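Side-chain contacts in amino Transferase (Eubacterium rectale, PDB 3ELE), which probably transfers amino groups between amino acids and oxo acids by means of the pyridoxal-5'-phosphate it binds: residues 156-161 against 368-373; 203-208 against 235-240. All coordinates share one frame; numbering follows the deposited sequence.

Contact 1 of 2, residues 156-161 against 368-373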
ATOM      1  N   GLU A 156       6.086  15.441  33.381  1.00 45.18           N
ATOM      2  CA  GLU A 156       6.182  16.828  33.844  1.00 47.82           C
ATOM      3  C   GLU A 156       5.871  17.769  32.674  1.00 46.51           C
ATOM      4  O   GLU A 156       4.934  18.550  32.759  1.00 48.00           O
ATOM      5  CB  GLU A 156       7.561  17.117  34.480  1.00 48.01           C
ATOM      6  CG  GLU A 156       7.856  16.250  35.732  1.00 52.21           C
ATOM      7  CD  GLU A 156       9.266  16.435  36.341  1.00 53.28           C
ATOM      8  OE1 GLU A 156      10.242  16.780  35.622  1.00 62.60           O
ATOM      9  OE2 GLU A 156       9.406  16.190  37.565  1.00 66.11           O
ATOM     10  N   HIS A 157       6.617  17.644  31.574  1.00 45.15           N
ATOM     11  CA  HIS A 157       6.459  18.509  30.368  1.00 42.86           C
ATOM     12  C   HIS A 157       6.125  17.811  29.030  1.00 41.77           C
ATOM     13  O   HIS A 157       5.854  18.506  28.055  1.00 41.89           O
ATOM     14  CB  HIS A 157       7.747  19.330  30.171  1.00 43.21           C
ATOM     15  CG  HIS A 157       8.086  20.210  31.332  1.00 43.02           C
ATOM     16  ND1 HIS A 157       7.445  21.408  31.569  1.00 44.80           N
ATOM     17  CD2 HIS A 157       8.998  20.064  32.324  1.00 45.06           C
ATOM     18  CE1 HIS A 157       7.947  21.963  32.659  1.00 47.72           C
ATOM     19  NE2 HIS A 157       8.888  21.166  33.138  1.00 45.65           N
ATOM     20  N   PHE A 158       6.113  16.472  28.993  1.00 40.77           N
ATOM     21  CA  PHE A 158       5.882  15.678  27.767  1.00 39.71           C
ATOM     22  C   PHE A 158       6.863  15.986  26.622  1.00 37.82           C
ATOM     23  O   PHE A 158       6.478  16.092  25.448  1.00 35.66           O
ATOM     24  CB  PHE A 158       4.409  15.674  27.356  1.00 40.18           C
ATOM     25  CG  PHE A 158       3.534  14.964  28.343  1.00 43.70           C
ATOM     26  CD1 PHE A 158       3.495  13.565  28.369  1.00 42.70           C
ATOM     27  CD2 PHE A 158       2.794  15.681  29.289  1.00 41.25           C
ATOM     28  CE1 PHE A 158       2.691  12.884  29.314  1.00 42.64           C
ATOM     29  CE2 PHE A 158       1.998  15.009  30.237  1.00 39.95           C
ATOM     30  CZ  PHE A 158       1.947  13.611  30.245  1.00 36.79           C
ATOM     31  N   GLN A 159       8.137  16.128  27.023  1.00 35.99           N
ATOM     32  CA  GLN A 159       9.262  16.294  26.124  1.00 35.35           C
ATOM     33  C   GLN A 159       9.967  14.916  26.179  1.00 35.12           C
ATOM     34  O   GLN A 159       9.285  13.885  26.073  1.00 36.28           O
ATOM     35  CB  GLN A 159      10.126  17.497  26.537  1.00 34.15           C
ATOM     36  CG  GLN A 159       9.406  18.853  26.459  1.00 35.87           C
ATOM     37  CD  GLN A 159       9.177  19.359  25.024  1.00 37.05           C
ATOM     38  OE1 GLN A 159      10.112  19.410  24.191  1.00 30.98           O
ATOM     39  NE2 GLN A 159       7.947  19.802  24.752  1.00 28.55           N
ATOM     40  N   ILE A 160      11.281  14.870  26.359  1.00 34.68           N
ATOM     41  CA  ILE A 160      12.016  13.602  26.394  1.00 33.68           C
ATOM     42  C   ILE A 160      12.814  13.532  27.678  1.00 33.76           C
ATOM     43  O   ILE A 160      13.446  14.502  28.056  1.00 32.91           O
ATOM     44  CB  ILE A 160      12.965  13.471  25.177  1.00 33.83           C
ATOM     45  CG1 ILE A 160      12.152  13.530  23.859  1.00 34.06           C
ATOM     46  CG2 ILE A 160      13.799  12.177  25.272  1.00 33.89           C
ATOM     47  CD1 ILE A 160      12.972  13.361  22.574  1.00 32.23           C
ATOM     48  N   ASP A 161      12.748  12.380  28.349  1.00 34.91           N
ATOM     49  CA  ASP A 161      13.600  12.093  29.509  1.00 34.56           C
ATOM     50  C   ASP A 161      14.894  11.586  28.864  1.00 34.88           C
ATOM     51  O   ASP A 161      15.013  10.395  28.542  1.00 35.83           O
ATOM     52  CB  ASP A 161      12.938  11.043  30.412  1.00 33.86           C
ATOM     53  CG  ASP A 161      13.796  10.633  31.598  1.00 33.16           C
ATOM     54  OD1 ASP A 161      15.049  10.802  31.605  1.00 29.94           O
ATOM     55  OD2 ASP A 161      13.199  10.058  32.519  1.00 31.13           O
ATOM     56  N   PRO A 368       0.289   4.661  32.077  1.00 39.30           N
ATOM     57  CA  PRO A 368      -0.709   4.409  33.116  1.00 38.48           C
ATOM     58  C   PRO A 368      -1.009   5.672  33.956  1.00 36.80           C
ATOM     59  O   PRO A 368      -0.125   6.525  34.160  1.00 34.54           O
ATOM     60  CB  PRO A 368      -0.053   3.330  34.000  1.00 40.17           C
ATOM     61  CG  PRO A 368       1.052   2.750  33.193  1.00 38.40           C
ATOM     62  CD  PRO A 368       1.493   3.819  32.260  1.00 39.47           C
ATOM     63  N   GLY A 369      -2.246   5.763  34.433  1.00 35.26           N
ATOM     64  CA  GLY A 369      -2.716   6.901  35.216  1.00 34.49           C
ATOM     65  C   GLY A 369      -3.261   8.086  34.435  1.00 34.30           C
ATOM     66  O   GLY A 369      -3.747   9.031  35.048  1.00 33.10           O
ATOM     67  N   TRP A 370      -3.189   8.035  33.100  1.00 33.64           N
ATOM     68  CA  TRP A 370      -3.654   9.104  32.204  1.00 32.32           C
ATOM     69  C   TRP A 370      -4.655   8.551  31.215  1.00 31.87           C
ATOM     70  O   TRP A 370      -4.845   7.339  31.115  1.00 32.16           O
ATOM     71  CB  TRP A 370      -2.472   9.702  31.434  1.00 32.13           C
ATOM     72  CG  TRP A 370      -1.523  10.470  32.280  1.00 33.26           C
ATOM     73  CD1 TRP A 370      -0.609   9.953  33.140  1.00 31.13           C
ATOM     74  CD2 TRP A 370      -1.402  11.905  32.378  1.00 35.03           C
ATOM     75  NE1 TRP A 370       0.078  10.956  33.755  1.00 31.04           N
ATOM     76  CE2 TRP A 370      -0.366  12.167  33.300  1.00 31.47           C
ATOM     77  CE3 TRP A 370      -2.051  12.990  31.754  1.00 33.29           C
ATOM     78  CZ2 TRP A 370       0.043  13.481  33.641  1.00 31.50           C
ATOM     79  CZ3 TRP A 370      -1.652  14.304  32.083  1.00 32.45           C
ATOM     80  CH2 TRP A 370      -0.602  14.533  33.018  1.00 33.91           C
ATOM     81  N   VAL A 371      -5.348   9.454  30.531  1.00 31.77           N
ATOM     82  CA  VAL A 371      -6.285   9.090  29.472  1.00 30.65           C
ATOM     83  C   VAL A 371      -6.150  10.050  28.292  1.00 30.48           C
ATOM     84  O   VAL A 371      -5.674  11.173  28.453  1.00 30.42           O
ATOM     85  CB  VAL A 371      -7.746   9.091  29.951  1.00 31.44           C
ATOM     86  CG1 VAL A 371      -7.941   8.078  31.078  1.00 28.55           C
ATOM     87  CG2 VAL A 371      -8.214  10.527  30.366  1.00 29.65           C
ATOM     88  N   ARG A 372      -6.563   9.583  27.121  1.00 30.92           N
ATOM     89  CA  ARG A 372      -6.569  10.368  25.906  1.00 31.80           C
ATOM     90  C   ARG A 372      -8.024  10.663  25.547  1.00 31.53           C
ATOM     91  O   ARG A 372      -8.841   9.738  25.404  1.00 31.45           O
ATOM     92  CB  ARG A 372      -5.915   9.623  24.748  1.00 32.10           C
ATOM     93  CG  ARG A 372      -5.818  10.515  23.497  1.00 32.03           C
ATOM     94  CD  ARG A 372      -5.432   9.763  22.272  1.00 34.61           C
ATOM     95  NE  ARG A 372      -6.535   8.992  21.712  1.00 32.03           N
ATOM     96  CZ  ARG A 372      -6.494   8.340  20.543  1.00 36.77           C
ATOM     97  NH1 ARG A 372      -5.408   8.328  19.801  1.00 37.23           N
ATOM     98  NH2 ARG A 372      -7.559   7.671  20.126  1.00 35.41           N
ATOM     99  N   ILE A 373      -8.311  11.950  25.362  1.00 32.80           N
ATOM    100  CA  ILE A 373      -9.633  12.458  24.975  1.00 32.69           C
ATOM    101  C   ILE A 373      -9.430  13.152  23.610  1.00 33.43           C
ATOM    102  O   ILE A 373      -8.757  14.171  23.524  1.00 35.52           O
ATOM    103  CB  ILE A 373     -10.158  13.476  26.035  1.00 32.66           C
ATOM    104  CG1 ILE A 373     -10.121  12.880  27.451  1.00 33.97           C
ATOM    105  CG2 ILE A 373     -11.545  13.954  25.675  1.00 32.94           C
ATOM    106  CD1 ILE A 373     -10.794  13.713  28.550  1.00 31.56           C
TER
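The backbones of the loop 156-161 and of segment 368-373 stay well apart, 12.4 Å between Phe158 CA and Trp370 CA at their nearest, and two aromatic side chains reaching out from opposite directions bridge the interval. Phe158 takes a left-handed backbone conformation within the loop, and with CG beside the backbone N (chi1 -66°) its ring is carried across to the indole. There the pair forms a T-shaped (edge-to-face) stack: the ring planes stand at 87°, and the centroid of the Phe158 ring lies 5.2 Å from that of the six-membered ring of Trp370. The edge between CE2 and CZ of Phe158 does the touching. Phe158 CE2 lies 3.8 Å from Trp370 CH2, and Phe158 CZ sits over the same indole face, displaced toward the rim, 3.9 Å from Trp370 CZ2. In a fold-type I aminotransferase this joins two regions of the subunit, the loop that follows outer strand 147-151 of the large mixed sheet and strand 370-374 of the C-terminal antiparallel sheet. At the rim of the indole the carbonyl oxygen of Pro368 lies in its plane, 3.6 Å from Trp370 CD1. Just before the tryptophan, Gly369 has backbone angles at which a CB would be jammed against that same Pro368 oxygen. Both aromatic residues are buried, and an alanine in place of Trp370 would probably leave the CE2-CZ edge of Phe158 without the face it meets and open a gap between the loop and the strand. On the loop, Phe158 O accepts a hydrogen bond from Thr187 OG1; on the strand, Arg372 bonds through NH1 to Asn183 OD1 of the pyridoxal-phosphate pocket.

Contact 2 of 2, residues 203-208 against 235-240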
ATOM      1  N   LYS A 203      26.384  11.616  19.175  1.00 37.05           N
ATOM      2  CA  LYS A 203      27.385  11.074  20.115  1.00 37.08           C
ATOM      3  C   LYS A 203      27.296   9.540  20.198  1.00 36.11           C
ATOM      4  O   LYS A 203      28.318   8.873  20.063  1.00 35.00           O
ATOM      5  CB  LYS A 203      27.225  11.734  21.505  1.00 36.22           C
ATOM      6  CG  LYS A 203      27.950  11.103  22.696  1.00 38.45           C
ATOM      7  CD  LYS A 203      27.447  11.703  24.025  1.00 39.89           C
ATOM      8  CE  LYS A 203      27.344  10.674  25.160  1.00 46.19           C
ATOM      9  NZ  LYS A 203      26.452  11.182  26.256  1.00 47.93           N
ATOM     10  N   LYS A 204      26.086   8.996  20.407  1.00 35.91           N
ATOM     11  CA  LYS A 204      25.894   7.518  20.470  1.00 35.00           C
ATOM     12  C   LYS A 204      26.145   6.807  19.132  1.00 34.42           C
ATOM     13  O   LYS A 204      26.592   5.660  19.140  1.00 36.41           O
ATOM     14  CB  LYS A 204      24.524   7.134  21.023  1.00 36.16           C
ATOM     15  CG  LYS A 204      24.222   7.621  22.453  1.00 38.69           C
ATOM     16  CD  LYS A 204      25.124   7.044  23.544  1.00 38.33           C
ATOM     17  CE  LYS A 204      24.958   5.572  23.744  1.00 39.02           C
ATOM     18  NZ  LYS A 204      25.696   5.133  24.978  1.00 41.02           N
ATOM     19  N   SER A 205      25.892   7.483  18.006  1.00 33.10           N
ATOM     20  CA  SER A 205      26.179   6.956  16.667  1.00 33.49           C
ATOM     21  C   SER A 205      27.682   6.716  16.488  1.00 35.12           C
ATOM     22  O   SER A 205      28.078   5.687  15.949  1.00 34.12           O
ATOM     23  CB  SER A 205      25.679   7.883  15.548  1.00 33.85           C
ATOM     24  OG  SER A 205      24.268   7.925  15.487  1.00 32.36           O
ATOM     25  N   LYS A 206      28.492   7.676  16.944  1.00 36.81           N
ATOM     26  CA  LYS A 206      29.954   7.557  16.914  1.00 38.00           C
ATOM     27  C   LYS A 206      30.434   6.409  17.824  1.00 37.84           C
ATOM     28  O   LYS A 206      31.252   5.615  17.389  1.00 36.83           O
ATOM     29  CB  LYS A 206      30.643   8.884  17.290  1.00 38.01           C
ATOM     30  CG  LYS A 206      30.600   9.972  16.218  1.00 39.44           C
ATOM     31  CD  LYS A 206      31.273  11.256  16.748  1.00 39.78           C
ATOM     32  CE  LYS A 206      31.585  12.263  15.640  1.00 44.26           C
ATOM     33  NZ  LYS A 206      30.396  12.612  14.807  1.00 49.38           N
ATOM     34  N   GLU A 207      29.905   6.320  19.052  1.00 38.52           N
ATOM     35  CA  GLU A 207      30.244   5.223  19.984  1.00 39.63           C
ATOM     36  C   GLU A 207      29.956   3.836  19.410  1.00 39.96           C
ATOM     37  O   GLU A 207      30.790   2.960  19.541  1.00 39.99           O
ATOM     38  CB  GLU A 207      29.497   5.322  21.313  1.00 38.22           C
ATOM     39  CG  GLU A 207      29.901   6.482  22.217  1.00 40.27           C
ATOM     40  CD  GLU A 207      29.008   6.599  23.477  1.00 42.93           C
ATOM     41  OE1 GLU A 207      28.215   5.661  23.782  1.00 41.39           O
ATOM     42  OE2 GLU A 207      29.108   7.650  24.164  1.00 49.58           O
ATOM     43  N   ILE A 208      28.782   3.635  18.802  1.00 40.52           N
ATOM     44  CA  ILE A 208      28.448   2.320  18.227  1.00 41.34           C
ATOM     45  C   ILE A 208      29.028   2.093  16.813  1.00 41.47           C
ATOM     46  O   ILE A 208      28.872   0.998  16.278  1.00 43.20           O
ATOM     47  CB  ILE A 208      26.923   2.004  18.259  1.00 41.21           C
ATOM     48  CG1 ILE A 208      26.106   2.795  17.222  1.00 42.23           C
ATOM     49  CG2 ILE A 208      26.364   2.231  19.668  1.00 42.98           C
ATOM     50  CD1 ILE A 208      24.637   2.391  17.164  1.00 41.26           C
ATOM     51  N   LYS A 235      17.230  19.694   9.555  1.00 32.13           N
ATOM     52  CA  LYS A 235      18.158  20.799   9.761  1.00 32.30           C
ATOM     53  C   LYS A 235      19.031  20.660  11.000  1.00 32.58           C
ATOM     54  O   LYS A 235      20.054  21.341  11.087  1.00 32.47           O
ATOM     55  CB  LYS A 235      17.406  22.124   9.859  1.00 31.18           C
ATOM     56  CG  LYS A 235      16.560  22.430   8.632  1.00 33.28           C
ATOM     57  CD  LYS A 235      16.414  23.956   8.401  1.00 39.60           C
ATOM     58  CE  LYS A 235      15.784  24.679   9.559  1.00 41.75           C
ATOM     59  NZ  LYS A 235      15.492  26.104   9.211  1.00 44.09           N
ATOM     60  N   TYR A 236      18.599  19.830  11.953  1.00 32.72           N
ATOM     61  CA  TYR A 236      19.283  19.609  13.238  1.00 33.55           C
ATOM     62  C   TYR A 236      20.073  18.298  13.323  1.00 33.76           C
ATOM     63  O   TYR A 236      21.029  18.196  14.095  1.00 34.33           O
ATOM     64  CB  TYR A 236      18.227  19.653  14.358  1.00 34.26           C
ATOM     65  CG  TYR A 236      17.534  20.999  14.464  1.00 37.00           C
ATOM     66  CD1 TYR A 236      16.388  21.285  13.702  1.00 34.89           C
ATOM     67  CD2 TYR A 236      18.035  22.003  15.315  1.00 38.78           C
ATOM     68  CE1 TYR A 236      15.749  22.535  13.783  1.00 33.71           C
ATOM     69  CE2 TYR A 236      17.409  23.261  15.398  1.00 38.19           C
ATOM     70  CZ  TYR A 236      16.267  23.514  14.633  1.00 36.13           C
ATOM     71  OH  TYR A 236      15.661  24.742  14.706  1.00 39.57           O
ATOM     72  N   TYR A 237      19.640  17.291  12.561  1.00 34.01           N
ATOM     73  CA  TYR A 237      20.237  15.984  12.565  1.00 34.09           C
ATOM     74  C   TYR A 237      20.324  15.464  11.122  1.00 33.82           C
ATOM     75  O   TYR A 237      19.323  15.418  10.399  1.00 33.23           O
ATOM     76  CB  TYR A 237      19.399  15.062  13.463  1.00 34.86           C
ATOM     77  CG  TYR A 237      20.084  13.753  13.784  1.00 35.50           C
ATOM     78  CD1 TYR A 237      21.224  13.730  14.590  1.00 32.18           C
ATOM     79  CD2 TYR A 237      19.584  12.537  13.318  1.00 33.74           C
ATOM     80  CE1 TYR A 237      21.878  12.531  14.902  1.00 33.92           C
ATOM     81  CE2 TYR A 237      20.246  11.321  13.625  1.00 35.33           C
ATOM     82  CZ  TYR A 237      21.382  11.330  14.419  1.00 31.64           C
ATOM     83  OH  TYR A 237      22.033  10.161  14.726  1.00 33.55           O
ATOM     84  N   ASP A 238      21.529  15.083  10.715  1.00 33.13           N
ATOM     85  CA  ASP A 238      21.776  14.641   9.340  1.00 33.12           C
ATOM     86  C   ASP A 238      20.998  13.375   8.967  1.00 32.76           C
ATOM     87  O   ASP A 238      20.234  13.390   8.000  1.00 34.09           O
ATOM     88  CB  ASP A 238      23.281  14.474   9.096  1.00 32.60           C
ATOM     89  CG  ASP A 238      24.019  15.799   8.961  1.00 33.66           C
ATOM     90  OD1 ASP A 238      23.398  16.879   8.813  1.00 35.59           O
ATOM     91  OD2 ASP A 238      25.252  15.748   8.978  1.00 33.41           O
ATOM     92  N   ASN A 239      21.138  12.335   9.784  1.00 33.14           N
ATOM     93  CA  ASN A 239      20.452  11.037   9.577  1.00 32.76           C
ATOM     94  C   ASN A 239      19.006  11.056  10.080  1.00 32.12           C
ATOM     95  O   ASN A 239      18.654  10.443  11.063  1.00 31.57           O
ATOM     96  CB  ASN A 239      21.286   9.896  10.188  1.00 33.11           C
ATOM     97  CG  ASN A 239      22.594   9.675   9.445  1.00 33.19           C
ATOM     98  OD1 ASN A 239      22.596   9.516   8.235  1.00 35.11           O
ATOM     99  ND2 ASN A 239      23.702   9.651  10.170  1.00 28.78           N
ATOM    100  N   THR A 240      18.165  11.774   9.349  1.00 32.85           N
ATOM    101  CA  THR A 240      16.753  11.917   9.662  1.00 31.39           C
ATOM    102  C   THR A 240      15.966  11.517   8.434  1.00 32.92           C
ATOM    103  O   THR A 240      16.284  11.970   7.329  1.00 34.38           O
ATOM    104  CB  THR A 240      16.428  13.368   9.995  1.00 31.59           C
ATOM    105  OG1 THR A 240      17.212  13.783  11.110  1.00 29.37           O
ATOM    106  CG2 THR A 240      14.889  13.609  10.288  1.00 25.29           C
TER
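The C-terminal part of helix 191-208, which packs beside the large mixed sheet, meets the loop leading into strand 240-245 through two hydroxyl groups, those of Ser205 and Tyr237. Ser205 OG and Tyr237 OH lie 3.3 Å apart, while the backbones keep their distance, 10.0 Å from Ser205 CA to Asn239 CA. Both hydroxyls have firmer partners close by. Ser205 OG, set beside its own backbone N (chi1 -69°), hydrogen-bonds back to Leu201 O one turn earlier in the helix and also takes the backbone N-H of Ile212. The phenol oxygen of Tyr237 bonds to the carbonyl oxygen of that same Ile212, so the two side chains grip both polar backbone atoms of one residue. Ile212 stands just before strand 213-217, where the chain enters the sheet again in the beta-alpha-beta unit made by strand 173-178, helix 191-208 and strand 213-217. The contact thus gathers the end of the connecting helix and the starts of two neighbouring parallel strands, 213-217 and 240-245. Their other ends carry Asp217 and Ser245 of the pyridoxal-phosphate pocket. Tyr237 reaches the helix because CG lies opposite the backbone N (chi1 -168°), and its side chain also touches Ser198 and Leu201 of the helix. In the plane of the phenol ring, at its edge, the threonine hydroxyl OG1 of Thr240 lies 3.5 Å from Tyr237 CD2. Thr240 OG1 gives a 2.8 Å hydrogen bond to Tyr237 O, approaching from above the carbonyl plane (51° out of it) and tying the loop back on itself around the inverse gamma turn centred on Asn239. The helix has a tie of its own in a salt bridge, with Lys204 NZ 2.8 Å from Glu207 OE1 on the syn side of the carboxylate.

In the fold
Along the chain the four segments run 156-161, 203-208, 235-240 and 368-373, so both halves of contact 2 fall between the two halves of contact 1. The centres of the contacts are 26 Å apart and their nearest atoms about 11 Å, without touching. Helix 191-208 comes close to linking them: Gln159 of the loop 156-161 hydrogen-bonds to Thr193 near its start, whereas Ser205 of contact 2 lies near its end. Contact 2 stays with the large mixed sheet, between one of its flanking helices and a loop leading into one of its strands. Contact 1 instead reaches from a loop beyond that sheet's outer strand 147-151 to the antiparallel C-terminal sheet, bringing together parts of the aminotransferase far apart in sequence.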